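Local coordinates for protein putative c-1-tetrahydrofolate synthase, cytoplasmic (Leishmania major, PDB 4A26) that probably catalyses the NAD(P)-dependent oxidation of methylenetetrahydrofolate to methenyltetrahydrofolate and the hydrolysis of that product to 10-formyltetrahydrofolate in one-carbon metabolism, at residues A41-G46 against E88-D93; Q56-A61 against G98-L103; V72-D77 against E81-N86; P142-C147 against L290-A295. All coordinates share one frame; numbering follows the deposited sequence.

Interaction 1 of 4, residues A41-G46 against E88-D93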
loop_
_atom_site.group_PDB
_atom_site.type_symbol
_atom_site.label_atom_id
_atom_site.label_comp_id
_atom_site.label_asym_id
_atom_site.label_seq_id
_atom_site.Cartn_x
_atom_site.Cartn_y
_atom_site.Cartn_z
ATOM N N ALA A 41 6.277 17.573 -17.991
ATOM C CA ALA A 41 6.311 16.965 -19.308
ATOM C C ALA A 41 5.177 15.966 -19.445
ATOM O O ALA A 41 4.838 15.271 -18.491
ATOM C CB ALA A 41 7.643 16.275 -19.534
ATOM N N SER A 42 4.587 15.903 -20.634
ATOM C CA SER A 42 3.572 14.901 -20.933
ATOM C C SER A 42 3.889 14.202 -22.247
ATOM O O SER A 42 4.510 14.787 -23.137
ATOM C CB SER A 42 2.177 15.533 -20.995
ATOM O OG SER A 42 2.112 16.529 -21.994
ATOM N N ILE A 43 3.471 12.944 -22.349
ATOM C CA ILE A 43 3.539 12.206 -23.598
ATOM C C ILE A 43 2.129 11.762 -23.964
ATOM O O ILE A 43 1.441 11.138 -23.164
ATOM C CB ILE A 43 4.472 10.980 -23.496
ATOM C CG1 ILE A 43 5.901 11.421 -23.178
ATOM C CG2 ILE A 43 4.475 10.211 -24.799
ATOM C CD1 ILE A 43 6.859 10.274 -22.926
ATOM N N ILE A 44 1.699 12.119 -25.168
ATOM C CA ILE A 44 0.424 11.668 -25.707
ATOM C C ILE A 44 0.702 10.974 -27.036
ATOM O O ILE A 44 1.527 11.440 -27.827
ATOM C CB ILE A 44 -0.581 12.837 -25.887
ATOM C CG1 ILE A 44 -1.962 12.307 -26.278
ATOM C CG2 ILE A 44 -0.087 13.833 -26.929
ATOM C CD1 ILE A 44 -2.991 13.398 -26.498
ATOM N N VAL A 45 0.027 9.848 -27.255
ATOM C CA VAL A 45 0.218 9.031 -28.447
ATOM C C VAL A 45 -1.090 8.979 -29.226
ATOM O O VAL A 45 -2.157 8.723 -28.663
ATOM C CB VAL A 45 0.674 7.609 -28.077
ATOM C CG1 VAL A 45 0.764 6.727 -29.321
ATOM C CG2 VAL A 45 2.010 7.662 -27.355
ATOM N N GLY A 46 -0.999 9.226 -30.527
ATOM C CA GLY A 46 -2.186 9.373 -31.357
ATOM C C GLY A 46 -2.799 10.750 -31.187
ATOM O O GLY A 46 -2.128 11.683 -30.746
ATOM N N GLU A 88 12.540 7.924 -21.973
ATOM C CA GLU A 88 13.921 7.971 -21.479
ATOM C C GLU A 88 14.562 9.344 -21.715
ATOM O O GLU A 88 15.320 9.830 -20.875
ATOM C CB GLU A 88 14.771 6.874 -22.137
ATOM C CG GLU A 88 16.170 6.695 -21.530
ATOM C CD GLU A 88 16.148 6.220 -20.077
ATOM O OE1 GLU A 88 15.140 5.616 -19.644
ATOM O OE2 GLU A 88 17.153 6.441 -19.369
ATOM N N LYS A 89 14.266 9.962 -22.856
ATOM C CA LYS A 89 14.770 11.303 -23.142
ATOM C C LYS A 89 14.310 12.282 -22.060
ATOM O O LYS A 89 15.097 13.096 -21.572
ATOM C CB LYS A 89 14.306 11.783 -24.521
ATOM N N LEU A 90 13.037 12.183 -21.684
ATOM C CA LEU A 90 12.477 13.023 -20.623
ATOM C C LEU A 90 13.079 12.686 -19.257
ATOM O O LEU A 90 13.292 13.586 -18.448
ATOM C CB LEU A 90 10.944 12.911 -20.583
ATOM C CG LEU A 90 10.206 13.398 -21.839
ATOM C CD1 LEU A 90 8.735 13.005 -21.803
ATOM C CD2 LEU A 90 10.359 14.897 -22.018
ATOM N N ASN A 91 13.361 11.405 -19.003
ATOM C CA ASN A 91 14.047 11.007 -17.770
ATOM C C ASN A 91 15.376 11.737 -17.636
ATOM O O ASN A 91 15.690 12.274 -16.579
ATOM C CB ASN A 91 14.306 9.493 -17.721
ATOM C CG ASN A 91 13.059 8.682 -17.408
ATOM O OD1 ASN A 91 12.165 9.134 -16.694
ATOM N ND2 ASN A 91 13.013 7.459 -17.926
ATOM N N ASN A 92 16.137 11.763 -18.728
ATOM C CA ASN A 92 17.462 12.384 -18.752
ATOM C C ASN A 92 17.448 13.877 -19.112
ATOM O O ASN A 92 18.505 14.456 -19.373
ATOM C CB ASN A 92 18.374 11.627 -19.729
ATOM C CG ASN A 92 18.533 10.162 -19.363
ATOM O OD1 ASN A 92 18.910 9.829 -18.240
ATOM N ND2 ASN A 92 18.246 9.279 -20.312
ATOM N N ASP A 93 16.262 14.489 -19.125
ATOM C CA ASP A 93 16.114 15.924 -19.382
ATOM C C ASP A 93 15.973 16.668 -18.047
ATOM O O ASP A 93 14.929 16.588 -17.400
ATOM C CB ASP A 93 14.886 16.174 -20.268
ATOM C CG ASP A 93 14.774 17.617 -20.743
ATOM O OD1 ASP A 93 15.495 18.498 -20.233
ATOM O OD2 ASP A 93 13.954 17.874 -21.644
#
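Ala41 and Leu90 bring strand 39-45 and the last turn of helix 80-91 to 7.4 Å between their CA atoms, with no hydrogen bond across the gap. Leu90 carries the helix side of the contact, and its two methyl branches divide the work. Leu90 CD2 stands 3.9 Å from Ala41 CB, a small residue that lets the helix lie low over this end of the strand. The other branch, Leu90 CD1, lies 3.5 Å from both Ile43 CG1 and Ile43 CD1; the two side chains run past each other in opposite directions. Ile43 presents this ethyl arm because CG1 stands beside its backbone N (chi1 -62°), while the next torsion is extended and carries CD1 on toward the helix. All three residues are apolar and buried, as suits an interior layer.

The end of the helix is held by polar groups. The Glu88 carboxylate receives Asn91 ND2 at OE1 (3.3 Å), from above its plane, and Asn92 ND2 at OE2 (3.2 Å). Lys122 NZ bonds to the carbonyl O atoms of Leu90 and Asn91, where a cation would be expected to favour the negative end of the helix dipole. On the reverse face of the strand, Ser42 OG bonds to His59 NE2 of helix 49-64. Strand 39-45 thus lies between two helices, and helix 80-91 passes over it while joining strand 68-74 to strand 98-101: the beta-alpha-beta crossover of a layered alpha/beta domain with a parallel sheet.

Interaction 2 of 4, residues Q56-A61 against G98-L103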
loop_
_atom_site.group_PDB
_atom_site.type_symbol
_atom_site.label_atom_id
_atom_site.label_comp_id
_atom_site.label_asym_id
_atom_site.label_seq_id
_atom_site.Cartn_x
_atom_site.Cartn_y
_atom_site.Cartn_z
ATOM N N GLN A 56 -4.172 19.847 -22.527
ATOM C CA GLN A 56 -4.208 21.309 -22.621
ATOM C C GLN A 56 -4.450 21.909 -21.240
ATOM O O GLN A 56 -3.686 22.758 -20.781
ATOM C CB GLN A 56 -5.306 21.783 -23.587
ATOM C CG GLN A 56 -4.988 21.596 -25.066
ATOM C CD GLN A 56 -6.208 21.799 -25.961
ATOM O OE1 GLN A 56 -7.047 22.667 -25.704
ATOM N NE2 GLN A 56 -6.309 20.997 -27.018
ATOM N N LEU A 57 -5.520 21.451 -20.586
ATOM C CA LEU A 57 -5.907 21.938 -19.255
ATOM C C LEU A 57 -4.781 21.854 -18.228
ATOM O O LEU A 57 -4.599 22.776 -17.439
ATOM C CB LEU A 57 -7.117 21.165 -18.720
ATOM C CG LEU A 57 -8.500 21.498 -19.283
ATOM C CD1 LEU A 57 -9.539 20.590 -18.636
ATOM C CD2 LEU A 57 -8.858 22.965 -19.067
ATOM N N LYS A 58 -4.043 20.748 -18.225
ATOM C CA LYS A 58 -2.905 20.600 -17.317
ATOM C C LYS A 58 -1.830 21.631 -17.643
ATOM O O LYS A 58 -1.278 22.255 -16.742
ATOM C CB LYS A 58 -2.308 19.192 -17.395
ATOM C CG LYS A 58 -3.201 18.093 -16.841
ATOM C CD LYS A 58 -2.602 16.715 -17.096
ATOM C CE LYS A 58 -3.591 15.608 -16.772
ATOM N NZ LYS A 58 -2.970 14.250 -16.850
ATOM N N HIS A 59 -1.549 21.812 -18.933
ATOM C CA HIS A 59 -0.495 22.728 -19.373
ATOM C C HIS A 59 -0.872 24.194 -19.192
ATOM O O HIS A 59 0.006 25.037 -19.015
ATOM C CB HIS A 59 -0.091 22.450 -20.830
ATOM C CG HIS A 59 0.656 21.164 -21.011
ATOM N ND1 HIS A 59 1.647 20.749 -20.145
ATOM C CD2 HIS A 59 0.564 20.204 -21.960
ATOM C CE1 HIS A 59 2.128 19.587 -20.549
ATOM N NE2 HIS A 59 1.487 19.233 -21.647
ATOM N N LYS A 60 -2.168 24.497 -19.227
ATOM C CA LYS A 60 -2.645 25.856 -18.952
ATOM C C LYS A 60 -2.468 26.170 -17.463
ATOM O O LYS A 60 -1.959 27.231 -17.103
ATOM C CB LYS A 60 -4.106 26.030 -19.387
ATOM C CG LYS A 60 -4.475 27.466 -19.805
ATOM C CD LYS A 60 -5.512 27.478 -20.942
ATOM C CE LYS A 60 -5.628 28.846 -21.631
ATOM N NZ LYS A 60 -6.614 29.774 -20.985
ATOM N N ALA A 61 -2.862 25.234 -16.602
ATOM C CA ALA A 61 -2.634 25.367 -15.164
ATOM C C ALA A 61 -1.147 25.565 -14.866
ATOM O O ALA A 61 -0.780 26.401 -14.040
ATOM C CB ALA A 61 -3.164 24.149 -14.426
ATOM N N GLY A 98 8.615 16.589 -13.804
ATOM C CA GLY A 98 7.468 15.680 -13.776
ATOM C C GLY A 98 7.209 15.107 -15.159
ATOM O O GLY A 98 7.387 15.795 -16.174
ATOM N N ILE A 99 6.794 13.842 -15.196
ATOM C CA ILE A 99 6.529 13.139 -16.452
ATOM C C ILE A 99 5.233 12.351 -16.346
ATOM O O ILE A 99 5.124 11.440 -15.528
ATOM C CB ILE A 99 7.677 12.162 -16.810
ATOM C CG1 ILE A 99 8.970 12.932 -17.096
ATOM C CG2 ILE A 99 7.306 11.314 -18.020
ATOM C CD1 ILE A 99 10.184 12.042 -17.329
ATOM N N ILE A 100 4.249 12.712 -17.167
ATOM C CA ILE A 100 3.016 11.932 -17.279
ATOM C C ILE A 100 2.821 11.436 -18.711
ATOM O O ILE A 100 3.143 12.134 -19.668
ATOM C CB ILE A 100 1.761 12.719 -16.823
ATOM C CG1 ILE A 100 1.633 14.058 -17.559
ATOM C CG2 ILE A 100 1.814 12.960 -15.333
ATOM C CD1 ILE A 100 0.229 14.640 -17.533
ATOM N N VAL A 101 2.318 10.212 -18.835
ATOM C CA VAL A 101 1.923 9.655 -20.115
ATOM C C VAL A 101 0.413 9.648 -20.136
ATOM O O VAL A 101 -0.214 9.013 -19.284
ATOM C CB VAL A 101 2.437 8.221 -20.292
ATOM C CG1 VAL A 101 1.786 7.574 -21.499
ATOM C CG2 VAL A 101 3.953 8.217 -20.430
ATOM N N GLN A 102 -0.172 10.362 -21.095
ATOM C CA GLN A 102 -1.623 10.520 -21.157
ATOM C C GLN A 102 -2.287 9.215 -21.576
ATOM O O GLN A 102 -1.944 8.640 -22.611
ATOM C CB GLN A 102 -2.001 11.638 -22.127
ATOM C CG GLN A 102 -3.476 12.035 -22.079
ATOM C CD GLN A 102 -3.908 12.560 -20.717
ATOM O OE1 GLN A 102 -3.165 13.291 -20.050
ATOM N NE2 GLN A 102 -5.119 12.194 -20.302
ATOM N N LEU A 103 -3.238 8.761 -20.763
ATOM C CA LEU A 103 -3.907 7.480 -20.975
ATOM C C LEU A 103 -5.341 7.693 -21.469
ATOM O O LEU A 103 -5.925 8.752 -21.234
ATOM C CB LEU A 103 -3.918 6.683 -19.666
ATOM C CG LEU A 103 -2.549 6.319 -19.076
ATOM C CD1 LEU A 103 -2.698 5.777 -17.663
ATOM C CD2 LEU A 103 -1.818 5.318 -19.965
#
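The flat amide of Gln102 is met at its oxygen by Lys58 NZ, which lies about 12° out of the amide plane and so comes in near that plane, not over a face; the side chain also touches Ser51, Tyr54 and Val55 of helix 49-64. The helix belongs to the alpha/beta catalytic domain, and Tyr54 and Lys58 have the spacing of the Tyr-x-x-x-Lys motif known in this enzyme family; the contact therefore probably lies at the folate-binding active-site cleft, as in relatives.

Lysine suits this place through its length. It leaves the helix with CG beside the backbone N and is then extended through every later torsion, which carries NZ across to Ile100 and Gln102. On the way the apolar part of the chain rests on Ile100, with Lys58 CD 3.5 Å from Ile100 CD1. The two side chains reach toward each other, and the methyl group also lies beside the nitrogen. Ile100 can offer that methyl because CG1 sits between its backbone N and carbonyl carbon (chi1 54°), pointing the ethyl arm at the helix. Ile100 also touches Ala124 and Asp125, and Lys58 packs on Leu285 of helix 279-297.

Gln102 is bent at its second torsion, which turns the amide back toward the lysine. The hydrogen bond from Lys58 NZ to Gln102 OE1 is weak, 3.3 Å long, with a C=O...N angle of about 136° at the oxygen.

Interaction 3 of 4, residues V72-D77 against E81-N86; sequences VELPED and EVLEVN
Leu74 sets both of its methyl branches against helix 80-91, each on a different partner. Leu74 CD1 lies 3.4 Å from Leu83 CD1, the two side chains meeting at about a right angle, and it also comes within 3.8 Å of Leu83 CA. Leu74 CD2 sits over one face of the Asn86 amide, 3.8 Å from both Asn86 CG and Asn86 ND2, with the oxygen hardly farther. Val72 adds a looser touch, Val72 CG1 to Asn86 OD1 at 4.1 Å. Branched apolar residues suit the strand because their methyl groups can reach the helix side chains.

An amide may seem out of place under a leucine methyl, but the helix itself holds it. Asn86 CG stands beside its own backbone N (chi1 -69°), which directs the amide back along the helix, and Asn86 ND2 bonds to Val82 O at 2.6 Å. The donor stands above the carbonyl plane, 38° out of it. Asn86 N reaches the same oxygen from the other face at 3.2 Å, so two N-H groups of one residue grip Val82 O and the amide offers a flat face to Leu74.

Behind this shell Leu83 continues onto Ile43 and Val45, and Leu74 also touches Val45, which links the contact to the middle of the sheet. Strand 68-74 is an outer strand, beside strand 39-45. After the short turn that follows it, segment 81-86 runs antiparallel to residues 72-74, at 174° and 10.4 Å between the axes of these short segments, before the chain enters strand 98-101.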
loop_
_atom_site.group_PDB
_atom_site.type_symbol
_atom_site.label_atom_id
_atom_site.label_comp_id
_atom_site.label_asym_id
_atom_site.label_seq_id
_atom_site.Cartn_x
_atom_site.Cartn_y
_atom_site.Cartn_z
ATOM N N VAL A 72 5.102 16.211 -25.661
ATOM C CA VAL A 72 5.608 15.333 -26.702
ATOM C C VAL A 72 4.416 14.622 -27.334
ATOM O O VAL A 72 3.684 13.913 -26.643
ATOM C CB VAL A 72 6.573 14.288 -26.119
ATOM C CG1 VAL A 72 7.048 13.334 -27.199
ATOM C CG2 VAL A 72 7.756 14.972 -25.446
ATOM N N GLU A 73 4.213 14.826 -28.636
ATOM C CA GLU A 73 3.097 14.203 -29.353
ATOM C C GLU A 73 3.593 13.181 -30.370
ATOM O O GLU A 73 4.121 13.546 -31.418
ATOM C CB GLU A 73 2.239 15.262 -30.049
ATOM C CG GLU A 73 1.722 16.351 -29.113
ATOM C CD GLU A 73 0.693 17.257 -29.761
ATOM O OE1 GLU A 73 0.001 16.797 -30.693
ATOM O OE2 GLU A 73 0.571 18.426 -29.332
ATOM N N LEU A 74 3.420 11.900 -30.046
ATOM C CA LEU A 74 3.857 10.804 -30.909
ATOM C C LEU A 74 2.700 10.303 -31.775
ATOM O O LEU A 74 1.540 10.378 -31.361
ATOM C CB LEU A 74 4.410 9.651 -30.068
ATOM C CG LEU A 74 5.594 9.974 -29.151
ATOM C CD1 LEU A 74 5.941 8.766 -28.302
ATOM C CD2 LEU A 74 6.807 10.440 -29.947
ATOM N N PRO A 75 3.008 9.789 -32.984
ATOM C CA PRO A 75 1.962 9.230 -33.842
ATOM C C PRO A 75 1.185 8.077 -33.202
ATOM O O PRO A 75 1.646 7.468 -32.234
ATOM C CB PRO A 75 2.738 8.738 -35.067
ATOM C CG PRO A 75 3.950 9.569 -35.101
ATOM C CD PRO A 75 4.311 9.816 -33.672
ATOM N N GLU A 76 0.013 7.786 -33.753
ATOM C CA GLU A 76 -0.881 6.775 -33.192
ATOM C C GLU A 76 -0.360 5.350 -33.388
ATOM O O GLU A 76 -0.660 4.467 -32.585
ATOM C CB GLU A 76 -2.271 6.905 -33.825
ATOM C CG GLU A 76 -3.389 6.201 -33.068
ATOM C CD GLU A 76 -4.725 6.886 -33.267
ATOM O OE1 GLU A 76 -4.966 7.922 -32.603
ATOM O OE2 GLU A 76 -5.521 6.404 -34.106
ATOM N N ASP A 77 0.421 5.142 -34.449
ATOM C CA ASP A 77 0.875 3.807 -34.858
ATOM C C ASP A 77 2.349 3.553 -34.511
ATOM O O ASP A 77 3.022 2.756 -35.168
ATOM C CB ASP A 77 0.636 3.614 -36.369
ATOM C CG ASP A 77 1.438 4.592 -37.235
ATOM O OD1 ASP A 77 1.809 5.679 -36.751
ATOM O OD2 ASP A 77 1.692 4.273 -38.414
ATOM N N GLU A 81 9.022 0.548 -28.434
ATOM C CA GLU A 81 10.433 0.918 -28.269
ATOM C C GLU A 81 10.609 2.430 -28.402
ATOM O O GLU A 81 11.246 3.060 -27.558
ATOM C CB GLU A 81 11.320 0.193 -29.299
ATOM C CG GLU A 81 12.676 -0.309 -28.764
ATOM C CD GLU A 81 13.652 0.810 -28.392
ATOM O OE1 GLU A 81 13.431 1.486 -27.360
ATOM O OE2 GLU A 81 14.658 0.995 -29.117
ATOM N N VAL A 82 10.016 3.003 -29.447
ATOM C CA VAL A 82 10.171 4.426 -29.748
ATOM C C VAL A 82 9.496 5.308 -28.694
ATOM O O VAL A 82 10.039 6.343 -28.317
ATOM C CB VAL A 82 9.630 4.769 -31.154
ATOM C CG1 VAL A 82 9.693 6.266 -31.403
ATOM C CG2 VAL A 82 10.412 4.021 -32.218
ATOM N N LEU A 83 8.320 4.903 -28.222
ATOM C CA LEU A 83 7.667 5.583 -27.101
ATOM C C LEU A 83 8.607 5.643 -25.904
ATOM O O LEU A 83 8.857 6.711 -25.353
ATOM C CB LEU A 83 6.373 4.859 -26.698
ATOM C CG LEU A 83 5.670 5.345 -25.423
ATOM C CD1 LEU A 83 5.221 6.796 -25.585
ATOM C CD2 LEU A 83 4.495 4.449 -25.069
ATOM N N GLU A 84 9.120 4.483 -25.509
ATOM C CA GLU A 84 9.999 4.374 -24.344
ATOM C C GLU A 84 11.283 5.196 -24.484
ATOM O O GLU A 84 11.801 5.706 -23.493
ATOM C CB GLU A 84 10.347 2.905 -24.081
ATOM C CG GLU A 84 9.175 2.079 -23.566
ATOM C CD GLU A 84 9.603 0.734 -23.019
ATOM O OE1 GLU A 84 10.622 0.183 -23.494
ATOM O OE2 GLU A 84 8.917 0.229 -22.103
ATOM N N VAL A 85 11.792 5.316 -25.709
ATOM C CA VAL A 85 12.954 6.163 -25.988
ATOM C C VAL A 85 12.653 7.614 -25.620
ATOM O O VAL A 85 13.453 8.271 -24.949
ATOM C CB VAL A 85 13.381 6.082 -27.476
ATOM C CG1 VAL A 85 14.225 7.288 -27.872
ATOM C CG2 VAL A 85 14.127 4.782 -27.743
ATOM N N ASN A 86 11.495 8.104 -26.055
ATOM C CA ASN A 86 11.055 9.456 -25.707
ATOM C C ASN A 86 10.818 9.620 -24.213
ATOM O O ASN A 86 11.069 10.690 -23.664
ATOM C CB ASN A 86 9.793 9.842 -26.477
ATOM C CG ASN A 86 10.052 10.032 -27.953
ATOM O OD1 ASN A 86 10.290 11.149 -28.415
ATOM N ND2 ASN A 86 10.023 8.939 -28.702
#

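Interaction 4 of 4, residues P142-C147 against L290-A295; sequences PPFTPC and LEAFKA
Glu291, which leans its side chain toward Pro143, accepts the hydrogen bond of Ala295 N at its backbone O (2.6 Å), an i to i+4 bond of helix 279-297. Its carboxylate extends from the helix, and Glu291 OE1 ends 3.4 Å from Pro143 O. Both are acceptors, so this is proximity and not a bond; the other oxygen, OE2, has a long, weak ion pair with Lys150 of helix 147-159. A long, flexible acid suits the margin of the contact, where its end comes beside the loop carbonyl.

The apolar half belongs to Phe144 and Ala292. The methyl of Ala292 meets the ring at its edge, near the ring plane, with Ala292 CB 3.6 Å from Phe144 CZ and 3.7 Å from Phe144 CE1. Phe144 CG lies beside its own backbone N (chi1 -51°), and the ring extends from there to the helix; a small alanine lets the ring edge come close. Residues 142-147 join helix 129-136 to helix 147-159; these two helices and helix 279-297 all lie in the NAD(P)-binding part of the chain, and helix 279-297 also packs on helix 11-32 through Leu290. Helix 279-297 is consistent with one of the two long helices that connect the catalytic and nucleotide-binding domains in relatives. Pro146 occupies the N-cap position of helix 147-159, and just before it Thr145 O accepts a hydrogen bond from Asn288 ND2.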
loop_
_atom_site.group_PDB
_atom_site.type_symbol
_atom_site.label_atom_id
_atom_site.label_comp_id
_atom_site.label_asym_id
_atom_site.label_seq_id
_atom_site.Cartn_x
_atom_site.Cartn_y
_atom_site.Cartn_z
ATOM N N PRO A 142 6.574 8.944 0.181
ATOM C CA PRO A 142 6.884 8.907 -1.241
ATOM C C PRO A 142 7.135 10.307 -1.792
ATOM O O PRO A 142 6.601 11.276 -1.248
ATOM C CB PRO A 142 5.614 8.321 -1.852
ATOM C CG PRO A 142 4.534 8.764 -0.941
ATOM C CD PRO A 142 5.129 8.804 0.433
ATOM N N PRO A 143 7.940 10.419 -2.863
ATOM C CA PRO A 143 8.133 11.720 -3.507
ATOM C C PRO A 143 6.833 12.275 -4.083
ATOM O O PRO A 143 6.631 13.486 -4.080
ATOM C CB PRO A 143 9.128 11.412 -4.632
ATOM C CG PRO A 143 8.966 9.962 -4.902
ATOM C CD PRO A 143 8.645 9.342 -3.580
ATOM N N PHE A 144 5.969 11.383 -4.568
ATOM C CA PHE A 144 4.673 11.753 -5.116
ATOM C C PHE A 144 3.557 10.885 -4.547
ATOM O O PHE A 144 3.707 9.669 -4.427
ATOM C CB PHE A 144 4.675 11.588 -6.634
ATOM C CG PHE A 144 5.828 12.255 -7.316
ATOM C CD1 PHE A 144 5.811 13.619 -7.561
ATOM C CD2 PHE A 144 6.932 11.520 -7.715
ATOM C CE1 PHE A 144 6.877 14.236 -8.192
ATOM C CE2 PHE A 144 7.993 12.126 -8.350
ATOM C CZ PHE A 144 7.969 13.485 -8.589
ATOM N N THR A 145 2.440 11.522 -4.204
ATOM C CA THR A 145 1.198 10.819 -3.884
ATOM C C THR A 145 0.262 10.978 -5.075
ATOM O O THR A 145 0.355 11.979 -5.788
ATOM C CB THR A 145 0.524 11.390 -2.614
ATOM O OG1 THR A 145 0.721 12.811 -2.552
ATOM C CG2 THR A 145 1.117 10.758 -1.372
ATOM N N PRO A 146 -0.628 9.991 -5.312
ATOM C CA PRO A 146 -1.587 10.114 -6.408
ATOM C C PRO A 146 -2.437 11.369 -6.267
ATOM O O PRO A 146 -2.987 11.624 -5.199
ATOM C CB PRO A 146 -2.443 8.851 -6.271
ATOM C CG PRO A 146 -1.572 7.886 -5.612
ATOM C CD PRO A 146 -0.730 8.676 -4.658
ATOM N N CYS A 147 -2.535 12.135 -7.349
ATOM C CA CYS A 147 -3.114 13.474 -7.318
ATOM C C CYS A 147 -4.498 13.529 -6.690
ATOM O O CYS A 147 -4.668 14.143 -5.635
ATOM C CB CYS A 147 -3.161 14.054 -8.726
ATOM S SG CYS A 147 -1.530 14.238 -9.449
ATOM N N LEU A 290 6.149 20.607 -8.251
ATOM C CA LEU A 290 6.962 21.577 -7.516
ATOM C C LEU A 290 7.936 20.826 -6.612
ATOM O O LEU A 290 9.139 21.064 -6.666
ATOM C CB LEU A 290 6.092 22.526 -6.683
ATOM C CG LEU A 290 6.664 23.911 -6.336
ATOM C CD1 LEU A 290 5.874 24.522 -5.187
ATOM C CD2 LEU A 290 8.130 23.868 -5.986
ATOM N N GLU A 291 7.404 19.913 -5.797
ATOM C CA GLU A 291 8.216 19.093 -4.889
ATOM C C GLU A 291 9.358 18.384 -5.610
ATOM O O GLU A 291 10.453 18.269 -5.065
ATOM C CB GLU A 291 7.352 18.060 -4.152
ATOM C CG GLU A 291 6.676 18.596 -2.891
ATOM C CD GLU A 291 5.727 17.585 -2.236
ATOM O OE1 GLU A 291 5.965 16.353 -2.357
ATOM O OE2 GLU A 291 4.743 18.035 -1.594
ATOM N N ALA A 292 9.098 17.912 -6.829
ATOM C CA ALA A 292 10.133 17.283 -7.653
ATOM C C ALA A 292 11.236 18.276 -7.999
ATOM O O ALA A 292 12.416 17.964 -7.872
ATOM C CB ALA A 292 9.527 16.715 -8.926
ATOM N N PHE A 293 10.837 19.465 -8.443
ATOM C CA PHE A 293 11.768 20.553 -8.753
ATOM C C PHE A 293 12.475 21.041 -7.492
ATOM O O PHE A 293 13.659 21.371 -7.521
ATOM C CB PHE A 293 11.012 21.701 -9.432
ATOM C CG PHE A 293 11.823 22.954 -9.621
ATOM C CD1 PHE A 293 12.914 22.966 -10.469
ATOM C CD2 PHE A 293 11.477 24.126 -8.969
ATOM C CE1 PHE A 293 13.657 24.116 -10.660
ATOM C CE2 PHE A 293 12.213 25.282 -9.155
ATOM C CZ PHE A 293 13.306 25.277 -10.003
ATOM N N LYS A 294 11.741 21.072 -6.386
ATOM C CA LYS A 294 12.300 21.448 -5.091
ATOM C C LYS A 294 13.299 20.377 -4.643
ATOM O O LYS A 294 14.374 20.695 -4.140
ATOM C CB LYS A 294 11.172 21.625 -4.064
ATOM C CG LYS A 294 11.421 22.687 -3.004
ATOM C CD LYS A 294 10.124 23.404 -2.600
ATOM C CE LYS A 294 9.139 22.501 -1.863
ATOM N NZ LYS A 294 9.591 22.183 -0.480
ATOM N N ALA A 295 12.944 19.111 -4.858
ATOM C CA ALA A 295 13.814 17.982 -4.535
ATOM C C ALA A 295 15.076 17.962 -5.395
ATOM O O ALA A 295 16.177 17.775 -4.881
ATOM C CB ALA A 295 13.057 16.671 -4.697
#

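Interactions 1, 2 and 3 share one three-stranded parallel sheet. Interactions 1 and 3 use successive turns of helix 80-91 and have centres about 8 Å apart. Interaction 2 lies on the opposite face of the sheet from interaction 1, about 11 Å away between centres, and the two are joined through strand pairing: Ile43 O to Gln102 N, 2.7 Å, is a probable hydrogen bond. Interaction 2, with the family's tyrosine-lysine motif, is the one probably at the active-site cleft. Interaction 4 belongs to the NAD(P)-binding part of the chain, yet its centre is about 15 Å from that of interaction 2, with helix 279-297 touching both regions; interaction 3 is farthest from it, about 25 Å between centres.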